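Local coordinates for protein carbamate kinase (Aeropyrum pernix, PDB 2E9Y) that probably phosphorylates carbamate reversibly with ATP as phosphate donor, as a carbamate kinase of the amino acid kinase family, at residues P77-T82 against P209-V214; R116-V121 against V197-R202. All blocks are in the same frame, centred on the assembly; numbering follows the deposited sequence.

Contact 1 of 2, residues P77-T82 against P209-V214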
# COMPACT_ATOMS: atom_id res chain seq x y z
N PRO A 77 5.32 8.67 -10.40
CA PRO A 77 5.01 7.92 -11.62
C PRO A 77 3.78 7.04 -11.41
O PRO A 77 3.43 6.72 -10.26
CB PRO A 77 6.28 7.10 -11.87
CG PRO A 77 6.78 6.86 -10.49
CD PRO A 77 6.59 8.21 -9.82
N LEU A 78 3.15 6.65 -12.51
CA LEU A 78 1.95 5.84 -12.47
C LEU A 78 2.07 4.55 -11.66
O LEU A 78 1.11 4.14 -11.00
CB LEU A 78 1.50 5.51 -13.90
CG LEU A 78 0.21 4.72 -14.10
CD1 LEU A 78 -0.95 5.42 -13.43
CD2 LEU A 78 -0.07 4.57 -15.60
N TYR A 79 3.22 3.89 -11.70
CA TYR A 79 3.34 2.64 -10.95
C TYR A 79 3.30 2.87 -9.45
O TYR A 79 2.86 2.00 -8.70
CB TYR A 79 4.59 1.86 -11.36
CG TYR A 79 5.89 2.61 -11.22
CD1 TYR A 79 6.56 2.67 -10.00
CD2 TYR A 79 6.48 3.22 -12.33
CE1 TYR A 79 7.79 3.32 -9.89
CE2 TYR A 79 7.70 3.87 -12.23
CZ TYR A 79 8.35 3.91 -11.00
OH TYR A 79 9.57 4.55 -10.91
N ILE A 80 3.74 4.05 -9.01
CA ILE A 80 3.68 4.38 -7.59
C ILE A 80 2.22 4.70 -7.26
O ILE A 80 1.71 4.34 -6.19
CB ILE A 80 4.57 5.60 -7.25
CG1 ILE A 80 6.05 5.19 -7.28
CG2 ILE A 80 4.23 6.16 -5.87
CD1 ILE A 80 6.39 4.05 -6.37
N ALA A 81 1.53 5.38 -8.17
CA ALA A 81 0.13 5.70 -7.97
C ALA A 81 -0.65 4.39 -7.85
O ALA A 81 -1.51 4.24 -6.98
CB ALA A 81 -0.41 6.53 -9.13
N THR A 82 -0.35 3.44 -8.72
CA THR A 82 -1.02 2.15 -8.67
C THR A 82 -0.77 1.46 -7.33
O THR A 82 -1.70 0.92 -6.73
CB THR A 82 -0.56 1.22 -9.82
OG1 THR A 82 -1.01 1.76 -11.07
CG2 THR A 82 -1.12 -0.18 -9.64
N PRO A 209 9.92 -1.28 -12.69
CA PRO A 209 8.55 -0.82 -12.80
C PRO A 209 8.38 0.03 -14.05
O PRO A 209 9.28 0.75 -14.47
CB PRO A 209 8.21 0.00 -11.56
CG PRO A 209 9.43 0.00 -10.64
CD PRO A 209 10.57 -0.53 -11.63
N VAL A 210 7.22 -0.04 -14.71
CA VAL A 210 6.98 0.78 -15.89
C VAL A 210 5.64 1.50 -15.78
O VAL A 210 4.74 1.05 -15.06
CB VAL A 210 6.97 -0.07 -17.19
CG1 VAL A 210 8.35 -0.63 -17.44
CG2 VAL A 210 5.94 -1.18 -17.09
N GLU A 211 5.50 2.63 -16.46
CA GLU A 211 4.25 3.37 -16.41
C GLU A 211 3.29 2.77 -17.42
O GLU A 211 3.38 3.01 -18.62
CB GLU A 211 4.46 4.85 -16.70
CG GLU A 211 5.00 5.63 -15.51
CD GLU A 211 4.87 7.13 -15.69
OE1 GLU A 211 5.58 7.68 -16.56
OE2 GLU A 211 4.07 7.75 -14.97
N ALA A 212 2.38 1.95 -16.90
CA ALA A 212 1.38 1.28 -17.72
C ALA A 212 0.34 0.73 -16.78
O ALA A 212 0.52 0.74 -15.56
CB ALA A 212 2.03 0.14 -18.51
N VAL A 213 -0.78 0.27 -17.33
CA VAL A 213 -1.82 -0.34 -16.52
C VAL A 213 -2.05 -1.74 -17.06
O VAL A 213 -1.74 -2.02 -18.22
CB VAL A 213 -3.13 0.47 -16.56
CG1 VAL A 213 -2.92 1.84 -15.95
CG2 VAL A 213 -3.63 0.59 -18.00
N VAL A 214 -2.55 -2.62 -16.21
CA VAL A 214 -2.82 -3.99 -16.63
C VAL A 214 -4.29 -4.27 -16.33
O VAL A 214 -4.78 -3.93 -15.26
CB VAL A 214 -1.92 -4.99 -15.85
CG1 VAL A 214 -2.30 -6.42 -16.20
CG2 VAL A 214 -0.47 -4.71 -16.18
O HOH W 1 1.21 1.43 -12.92
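Y79 and L78 meet P209, E211 and V213 where the first turn of helix 78-103 packs on the loop that follows strand 207-209. This lies within the amino acid kinase fold. Three kinds of interaction hold it.

The first is a CH-pi contact. CB of P209 sits over the centre of the Y79 ring, 3.5 Å from the centroid. On the opposite face lies CG of P77, 3.4 Å above the ring plane and offset toward the rim. The phenol ring is thus clamped between two prolines. The chi1 of Y79 is 56°, with CG between the backbone N and the carbonyl carbon, and this swings the ring out so one face meets P209 CB. An alanine here is likely to leave a gap between P77 and P209 and to cost P209 CB its aromatic face. V25 of the second subunit also packs on Y79.

The second is apolar. L78 CD2 reaches V213 CG1 at 4.0 Å and lies against the A212 backbone. V59 and V133 also touch L78.

The third is polar. P77 holds the N-cap position, and its carbonyl O takes the N-H groups of both I80 and A81. The N-H of L78 is taken by a side chain from the loop, E211 OE2, at 2.8 Å from L78 N. The bond is nearly straight, 170° at the hydrogen. It arrives on the anti side of the carboxylate, 17° out of its plane. The other oxygen, OE1, forms a salt bridge with R163. The helix start and R163 would both be expected to favour a charged carboxylate. Further along, one water joins helix to loop: it lies 2.9 Å from T82 OG1 and donates to A212 O at 2.8 Å.

Contact 2 of 2, residues R116-V121 against V197-R202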
# COMPACT_ATOMS: atom_id res chain seq x y z
N ARG A 116 2.94 -7.10 -7.90
CA ARG A 116 3.48 -6.68 -9.20
C ARG A 116 3.14 -7.71 -10.28
O ARG A 116 3.03 -8.90 -10.00
CB ARG A 116 5.00 -6.59 -9.09
CG ARG A 116 5.52 -5.45 -8.21
CD ARG A 116 6.97 -5.68 -7.78
NE ARG A 116 7.05 -6.95 -7.04
CZ ARG A 116 8.25 -7.43 -6.67
NH1 ARG A 116 9.38 -6.80 -6.95
NH2 ARG A 116 8.29 -8.59 -5.98
N VAL A 117 2.99 -7.25 -11.52
CA VAL A 117 2.66 -8.15 -12.62
C VAL A 117 3.70 -7.97 -13.72
O VAL A 117 4.00 -6.84 -14.12
CB VAL A 117 1.26 -7.85 -13.18
CG1 VAL A 117 0.98 -8.73 -14.39
CG2 VAL A 117 0.21 -8.11 -12.12
N LEU A 118 4.26 -9.08 -14.19
CA LEU A 118 5.26 -9.04 -15.25
C LEU A 118 4.59 -8.88 -16.62
O LEU A 118 3.64 -9.58 -16.93
CB LEU A 118 6.09 -10.34 -15.25
CG LEU A 118 7.24 -10.44 -16.27
CD1 LEU A 118 8.34 -9.47 -15.89
CD2 LEU A 118 7.79 -11.86 -16.29
N VAL A 119 5.08 -7.93 -17.42
CA VAL A 119 4.55 -7.72 -18.76
C VAL A 119 5.72 -7.79 -19.73
O VAL A 119 6.88 -7.73 -19.31
CB VAL A 119 3.82 -6.35 -18.88
CG1 VAL A 119 2.64 -6.31 -17.92
CG2 VAL A 119 4.78 -5.20 -18.60
N ASP A 120 5.43 -7.93 -21.02
CA ASP A 120 6.49 -8.04 -22.03
C ASP A 120 6.74 -6.71 -22.73
O ASP A 120 5.82 -6.05 -23.20
CB ASP A 120 6.13 -9.11 -23.06
CG ASP A 120 7.32 -9.54 -23.90
OD1 ASP A 120 7.93 -8.67 -24.56
OD2 ASP A 120 7.64 -10.74 -23.90
N VAL A 121 8.01 -6.33 -22.81
CA VAL A 121 8.40 -5.08 -23.44
C VAL A 121 8.05 -5.02 -24.92
O VAL A 121 7.98 -3.94 -25.51
CB VAL A 121 9.91 -4.84 -23.27
CG1 VAL A 121 10.70 -5.84 -24.09
CG2 VAL A 121 10.26 -3.42 -23.66
N VAL A 197 1.02 -3.86 -10.13
CA VAL A 197 2.07 -2.96 -10.59
C VAL A 197 2.93 -3.60 -11.69
O VAL A 197 3.62 -4.60 -11.48
CB VAL A 197 2.94 -2.62 -9.38
CG1 VAL A 197 4.10 -1.72 -9.78
CG2 VAL A 197 2.10 -1.92 -8.32
N PRO A 198 2.89 -3.04 -12.93
CA PRO A 198 3.65 -3.59 -14.03
C PRO A 198 5.14 -3.39 -13.89
O PRO A 198 5.64 -2.30 -13.66
CB PRO A 198 3.25 -2.89 -15.32
CG PRO A 198 2.06 -2.01 -15.00
CD PRO A 198 2.11 -1.91 -13.40
N VAL A 199 5.82 -4.50 -14.09
CA VAL A 199 7.25 -4.43 -14.22
C VAL A 199 7.69 -5.24 -15.44
O VAL A 199 6.95 -6.08 -15.96
CB VAL A 199 7.83 -5.06 -12.96
CG1 VAL A 199 7.41 -4.24 -11.74
CG2 VAL A 199 7.31 -6.48 -12.80
N VAL A 200 8.89 -4.89 -15.94
CA VAL A 200 9.48 -5.66 -17.05
C VAL A 200 10.83 -6.20 -16.63
O VAL A 200 11.52 -5.66 -15.78
CB VAL A 200 9.64 -4.72 -18.26
CG1 VAL A 200 8.27 -4.25 -18.76
CG2 VAL A 200 10.47 -3.51 -17.88
N GLU A 201 11.21 -7.35 -17.22
CA GLU A 201 12.55 -7.85 -16.94
C GLU A 201 13.59 -7.17 -17.83
O GLU A 201 13.48 -7.14 -19.05
CB GLU A 201 12.57 -9.36 -17.18
CG GLU A 201 11.20 -10.00 -16.93
CD GLU A 201 11.09 -11.27 -17.75
OE1 GLU A 201 11.57 -12.30 -17.29
OE2 GLU A 201 10.53 -11.22 -18.84
N ARG A 202 14.56 -6.54 -17.15
CA ARG A 202 15.66 -5.95 -17.87
C ARG A 202 16.82 -6.93 -17.95
O ARG A 202 16.83 -7.95 -17.28
CB ARG A 202 16.11 -4.70 -17.12
CG ARG A 202 15.03 -3.63 -17.03
CD ARG A 202 14.54 -3.08 -18.38
NE ARG A 202 13.73 -1.89 -18.15
CZ ARG A 202 13.00 -1.36 -19.17
NH1 ARG A 202 13.02 -1.91 -20.37
NH2 ARG A 202 12.25 -0.28 -18.93
O HOH W 2 9.50 -8.53 -19.27
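V197 O accepts the N-H of V117 at 2.7 Å, the first of three bonds between parallel strands 197-201 and 112-119 in the large mixed sheet. The donor stands above the carbonyl plane, 49° out of it. V197 CB lies 4.0 Å from CG of R116. The R116 guanidinium then runs on to salt bridges with D175 and with E98 of the second subunit.

P198 has no N-H to give, but its CA makes a CH...O contact with V117 O, 3.3 Å away. V199 turns both its N-H and its carbonyl toward strand 112-119. Its N donates to V117 O at 3.0 Å, and its O accepts from V119 N at 3.0 Å, almost in line with the carbonyl bond (175°).

At V200, CG1 meets CG2 of V119 at 3.6 Å. With chi1 at -61°, that methyl of V119 stands between its backbone N and carbonyl carbon, facing V200. On E201 the backbone N and OE2 share a water, which also donates to V119 O at 2.7 Å.

The direct backbone hydrogen bonds would hold the parallel register whatever the side chains. At E201 a water takes over the pairing, so that end is probably less rigidly held.

How the contacts relate
Strand 197-201 connects the two sites. It pairs with 112-119 along one edge in contact 2 and with 207-209 along the other, and the loop of contact 1 continues from there. The contact centres are about 10 Å apart. V210 N lies 3.0 Å from P198 O, a probable hydrogen bond that carries the strand pairing into the loop. P209 CA packs on V199 CG1 at 3.8 Å. V197 is touched by Y79 and T82, so the helix start of contact 1 also packs on the first residue of the strand of contact 2. Both contacts reach the second subunit: P209 packs on H95 there, and R116 hydrogen-bonds to that same histidine.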